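Local coordinates for putative tetrapyrrole (Corrin/porphyrin) methylase (Bacteroides fragilis, PDB 3FFY), which probably methylates the 2'-hydroxyl of a ribose in 16S rRNA using S-adenosylmethionine, this chain being only the C-terminal portion of the enzyme, at residues Ala3-Pro8 with Val47-Pro52; Val11-Pro16 with Val107-Gly112. One frame throughout, in Å; residues are numbered along the deposited sequence.

Interaction 1: Ala3-Pro8 with Val47-Pro52; sequences ATAFVP and VFYESP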
# COMPACT_ATOMS: atom_id res chain seq x y z
N ALA A 3 -8.11 15.80 3.45
CA ALA A 3 -7.63 16.60 2.29
C ALA A 3 -6.31 16.08 1.65
O ALA A 3 -6.17 16.14 0.45
CB ALA A 3 -7.49 18.08 2.70
N THR A 4 -5.38 15.60 2.49
CA THR A 4 -4.05 15.11 2.07
C THR A 4 -3.94 13.58 2.14
O THR A 4 -2.86 13.01 2.31
CB THR A 4 -2.96 15.75 2.89
OG1 THR A 4 -3.24 15.56 4.29
CG2 THR A 4 -2.89 17.22 2.56
N ALA A 5 -5.10 12.94 1.95
CA ALA A 5 -5.22 11.50 1.75
C ALA A 5 -4.34 11.00 0.59
O ALA A 5 -3.93 9.83 0.58
CB ALA A 5 -6.70 11.14 1.48
N PHE A 6 -4.07 11.87 -0.38
CA PHE A 6 -3.24 11.47 -1.49
C PHE A 6 -1.83 11.07 -1.08
O PHE A 6 -1.24 10.22 -1.75
CB PHE A 6 -3.20 12.51 -2.61
CG PHE A 6 -2.33 13.70 -2.32
CD1 PHE A 6 -0.97 13.66 -2.55
CD2 PHE A 6 -2.90 14.89 -1.82
CE1 PHE A 6 -0.19 14.79 -2.27
CE2 PHE A 6 -2.15 15.99 -1.53
CZ PHE A 6 -0.80 15.95 -1.75
N VAL A 7 -1.30 11.64 -0.00
CA VAL A 7 0.10 11.35 0.41
C VAL A 7 0.29 9.83 0.65
O VAL A 7 1.06 9.18 -0.05
CB VAL A 7 0.54 12.25 1.56
CG1 VAL A 7 2.01 11.95 1.99
CG2 VAL A 7 0.42 13.73 1.17
N PRO A 8 -0.47 9.22 1.58
CA PRO A 8 -0.27 7.76 1.71
C PRO A 8 -0.70 6.94 0.49
O PRO A 8 -0.17 5.85 0.26
CB PRO A 8 -1.13 7.40 2.93
CG PRO A 8 -2.17 8.54 3.02
CD PRO A 8 -1.38 9.75 2.60
N VAL A 47 -3.00 12.05 -9.72
CA VAL A 47 -3.73 11.71 -8.51
C VAL A 47 -5.06 12.42 -8.53
O VAL A 47 -5.14 13.64 -8.78
CB VAL A 47 -2.96 12.11 -7.22
CG1 VAL A 47 -3.82 11.73 -5.97
CG2 VAL A 47 -1.54 11.47 -7.24
N PHE A 48 -6.11 11.62 -8.32
CA PHE A 48 -7.50 12.10 -8.30
C PHE A 48 -8.18 11.62 -7.01
O PHE A 48 -7.81 10.58 -6.45
CB PHE A 48 -8.31 11.48 -9.44
CG PHE A 48 -7.71 11.64 -10.82
CD1 PHE A 48 -8.10 12.68 -11.65
CD2 PHE A 48 -6.80 10.71 -11.29
CE1 PHE A 48 -7.55 12.80 -12.93
CE2 PHE A 48 -6.24 10.82 -12.55
CZ PHE A 48 -6.62 11.86 -13.37
N TYR A 49 -9.20 12.37 -6.60
CA TYR A 49 -10.15 11.96 -5.55
C TYR A 49 -11.46 11.62 -6.21
O TYR A 49 -11.85 12.25 -7.21
CB TYR A 49 -10.39 13.10 -4.55
CG TYR A 49 -9.23 13.39 -3.61
CD1 TYR A 49 -8.40 12.40 -3.17
CD2 TYR A 49 -9.01 14.67 -3.14
CE1 TYR A 49 -7.37 12.67 -2.28
CE2 TYR A 49 -8.00 14.94 -2.24
CZ TYR A 49 -7.19 13.92 -1.83
OH TYR A 49 -6.17 14.15 -0.94
N GLU A 50 -12.14 10.62 -5.67
CA GLU A 50 -13.40 10.18 -6.23
C GLU A 50 -14.33 9.64 -5.13
O GLU A 50 -13.89 9.19 -4.06
CB GLU A 50 -13.15 9.11 -7.29
CG GLU A 50 -14.34 8.77 -8.17
CD GLU A 50 -14.95 10.02 -8.78
OE1 GLU A 50 -14.52 10.34 -9.91
OE2 GLU A 50 -15.78 10.69 -8.09
N SER A 51 -15.63 9.69 -5.42
CA SER A 51 -16.62 9.13 -4.51
C SER A 51 -16.91 7.69 -4.89
O SER A 51 -16.65 7.25 -6.05
CB SER A 51 -17.88 9.98 -4.53
OG SER A 51 -18.68 9.70 -5.66
N PRO A 52 -17.38 6.91 -3.91
CA PRO A 52 -17.53 5.47 -4.18
C PRO A 52 -18.56 5.19 -5.29
O PRO A 52 -18.37 4.27 -6.08
CB PRO A 52 -18.01 4.89 -2.84
CG PRO A 52 -17.96 5.99 -1.84
CD PRO A 52 -17.78 7.30 -2.54

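Interaction 2: Val11-Pro16 with Val107-Gly112; sequences VASGLP and VIVLAG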
# COMPACT_ATOMS: atom_id res chain seq x y z
N VAL A 11 2.23 6.61 -1.73
CA VAL A 11 3.19 5.65 -1.16
C VAL A 11 2.77 4.20 -1.39
O VAL A 11 3.56 3.37 -1.79
CB VAL A 11 3.37 5.89 0.35
CG1 VAL A 11 4.23 4.78 0.96
CG2 VAL A 11 4.01 7.20 0.59
N ALA A 12 1.48 3.93 -1.20
CA ALA A 12 0.87 2.62 -1.33
C ALA A 12 0.84 2.17 -2.76
O ALA A 12 0.68 0.98 -3.02
CB ALA A 12 -0.62 2.68 -0.81
N SER A 13 0.98 3.11 -3.71
CA SER A 13 0.59 2.82 -5.11
C SER A 13 1.58 1.95 -5.87
O SER A 13 1.24 1.38 -6.90
CB SER A 13 0.40 4.12 -5.92
OG SER A 13 1.67 4.67 -6.25
N GLY A 14 2.81 1.91 -5.40
CA GLY A 14 3.87 1.33 -6.17
C GLY A 14 4.11 1.96 -7.55
O GLY A 14 4.72 1.31 -8.41
N LEU A 15 3.65 3.21 -7.76
CA LEU A 15 3.84 3.94 -9.04
C LEU A 15 4.84 5.08 -8.81
O LEU A 15 5.10 5.46 -7.67
CB LEU A 15 2.49 4.45 -9.60
CG LEU A 15 1.47 3.40 -10.08
CD1 LEU A 15 0.12 4.06 -10.44
CD2 LEU A 15 2.04 2.63 -11.24
N PRO A 16 5.45 5.60 -9.88
CA PRO A 16 6.41 6.71 -9.65
C PRO A 16 5.68 7.86 -8.93
O PRO A 16 4.54 8.22 -9.30
CB PRO A 16 6.87 7.12 -11.06
CG PRO A 16 6.41 6.00 -11.99
CD PRO A 16 5.21 5.34 -11.31
N VAL A 107 -8.88 7.61 -3.31
CA VAL A 107 -7.85 8.28 -4.06
C VAL A 107 -7.52 7.30 -5.18
O VAL A 107 -7.38 6.07 -4.96
CB VAL A 107 -6.54 8.52 -3.19
CG1 VAL A 107 -5.46 9.27 -4.00
CG2 VAL A 107 -6.87 9.22 -1.86
N ILE A 108 -7.42 7.85 -6.40
CA ILE A 108 -6.98 7.13 -7.55
C ILE A 108 -5.60 7.65 -7.92
O ILE A 108 -5.42 8.87 -8.14
CB ILE A 108 -7.94 7.30 -8.78
CG1 ILE A 108 -9.38 7.01 -8.35
CG2 ILE A 108 -7.45 6.40 -9.97
CD1 ILE A 108 -10.50 7.38 -9.41
N VAL A 109 -4.64 6.73 -7.99
CA VAL A 109 -3.28 7.04 -8.46
C VAL A 109 -3.09 6.31 -9.77
O VAL A 109 -3.07 5.07 -9.81
CB VAL A 109 -2.20 6.63 -7.44
CG1 VAL A 109 -0.75 7.07 -7.92
CG2 VAL A 109 -2.54 7.26 -6.11
N LEU A 110 -3.02 7.09 -10.85
CA LEU A 110 -2.98 6.61 -12.22
C LEU A 110 -1.58 6.84 -12.81
O LEU A 110 -1.04 7.94 -12.78
CB LEU A 110 -4.00 7.41 -13.06
CG LEU A 110 -4.21 6.99 -14.54
CD1 LEU A 110 -4.79 5.51 -14.71
CD2 LEU A 110 -5.05 8.07 -15.29
N ALA A 111 -1.02 5.78 -13.36
CA ALA A 111 0.26 5.83 -14.07
C ALA A 111 0.15 6.74 -15.27
O ALA A 111 -0.89 6.78 -15.97
CB ALA A 111 0.70 4.37 -14.48
N GLY A 112 1.21 7.51 -15.49
CA GLY A 112 1.27 8.29 -16.72
C GLY A 112 1.66 7.47 -17.95
O GLY A 112 1.88 6.26 -17.87

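Interaction 1: Ala3-Pro8 with Val47-Pro52
The Tyr49 and Phe6 side chains cross at a slant, and the Tyr49 hydroxyl lies at the edge of the Phe6 ring, near its plane, with Tyr49 OH 3.5 Å from Phe6 CD2. One face of the Phe6 ring carries CG2 of Val7, lying toward its rim. The Tyr49 ring meets the backbone of Ala3-Phe6 with its own edge: Phe6 N and Ala3 O both lie near the ring plane. Phe22 on strand 20-24 meets both rings, edge-to-face in the case of Tyr49.

Tyr49 OH accepts the backbone N-H of Phe6, Phe6 N lying 3.1 Å away with a bent N-H...O angle of 145°. A second bond is modelled from Tyr49 OH to Ala3 O, but at 2.4 Å it is too short for its length to be taken literally. Ala3 O and Phe6 N stand three residues apart and 4.8 Å from each other, so the phenol sits between two backbone groups that do not bond directly. With chi1 at -72°, Tyr49 CG sits beside its own backbone N and the ring reaches across from the strand to the backbone of Ala3-Phe6.

The rest of the contact is apolar. Phe6 CB packs on Val47 CG1 at 3.5 Å, and Ala5 CB rests 4.1 Å from Tyr49 CE1. Phe6 CG lies between its backbone N and carbonyl carbon (chi1 77°), which swings the ring away from the strand and leaves CB to make the contact with Val47. Val107 of strand 106-110 touches Ala5, Val47 and Tyr49 together.

The N-terminal residues leading into helix 6-12 thus pack onto one face of a mixed sheet, as expected in the alpha/beta C-terminal half of a tetrapyrrole-methylase-type methyltransferase.

Interaction 2: Val11-Pro16 with Val107-Gly112
Ser13, following Ala12, lays its CB against Val109 of strand 106-110, with Ser13 CB 3.7 Å from Val109 CG1. The methyl faces the serine because Val109 CG1 stands anti to the valine's own backbone N (chi1 -176°). Ser13 OG is only a packing neighbour of this methyl, since its polar partners are Leu15 N and Leu10 O, both on its own side of the contact. Ser13 OG accepts the backbone N-H of Leu15, 2.9 Å from Leu15 N with an N-H...O angle of 155°, which makes an ST turn, and it also hydrogen-bonds to the carbonyl oxygen of Leu10. The hydroxyl thus ties Leu10 to the residues that follow.

Gly14 then breaks the helical course with a positive phi of 58°, and the chain turns so that Leu15 points back at the strand. Leu15 is the main wedge, and its two methyls divide the work. Leu15 CD1 drops onto the strand backbone, 3.4 Å from Val109 O and 3.6 Å from Ala111 N, so that it spans the Leu110 residue from one side. Leu15 CD1 also reaches Val109 CG1 at 4.0 Å. Leu15 CD2 lies alongside the last residue of the contact, 3.9 Å from Ala111 CB. Gln71 of strand 71-77 touches both Leu15 and Ala111, and Pro16, next in the chain, gives its carbonyl oxygen to the hydroxyl of Thr45.

No hydrogen bond crosses between 11-16 and 107-112. The strand's backbone is paired instead with its neighbours in the sheet, Val109 with Ser73 and Leu110 with Met46, while the serine hydroxyl is satisfied by Leu15 N and Leu10 O. What joins the two segments is therefore shape and the burial of methyl and methylene groups, and not any polar link.

Overall arrangement
From the N terminus, the chain runs through 3-8 and helix 6-12 into the loop 11-16 before either contact closes. Interaction 1 closes first, when strand 45-50 brings 47-52 back to 3-8 across 38 intervening residues. Interaction 2 closes 90 residues after its first segment, when strand 106-110 reaches the loop. Their segments alternate along the chain, so the two closures cross and neither nests in the other. Centres lie about 11 Å apart. Phe6 with its preceding residues, and Ser13-Leu15, are thus set on one sheet, where strands 45-50 and 106-110 run antiparallel as neighbours, Phe48 O probably hydrogen-bonding to Ile108 N at 2.8 Å.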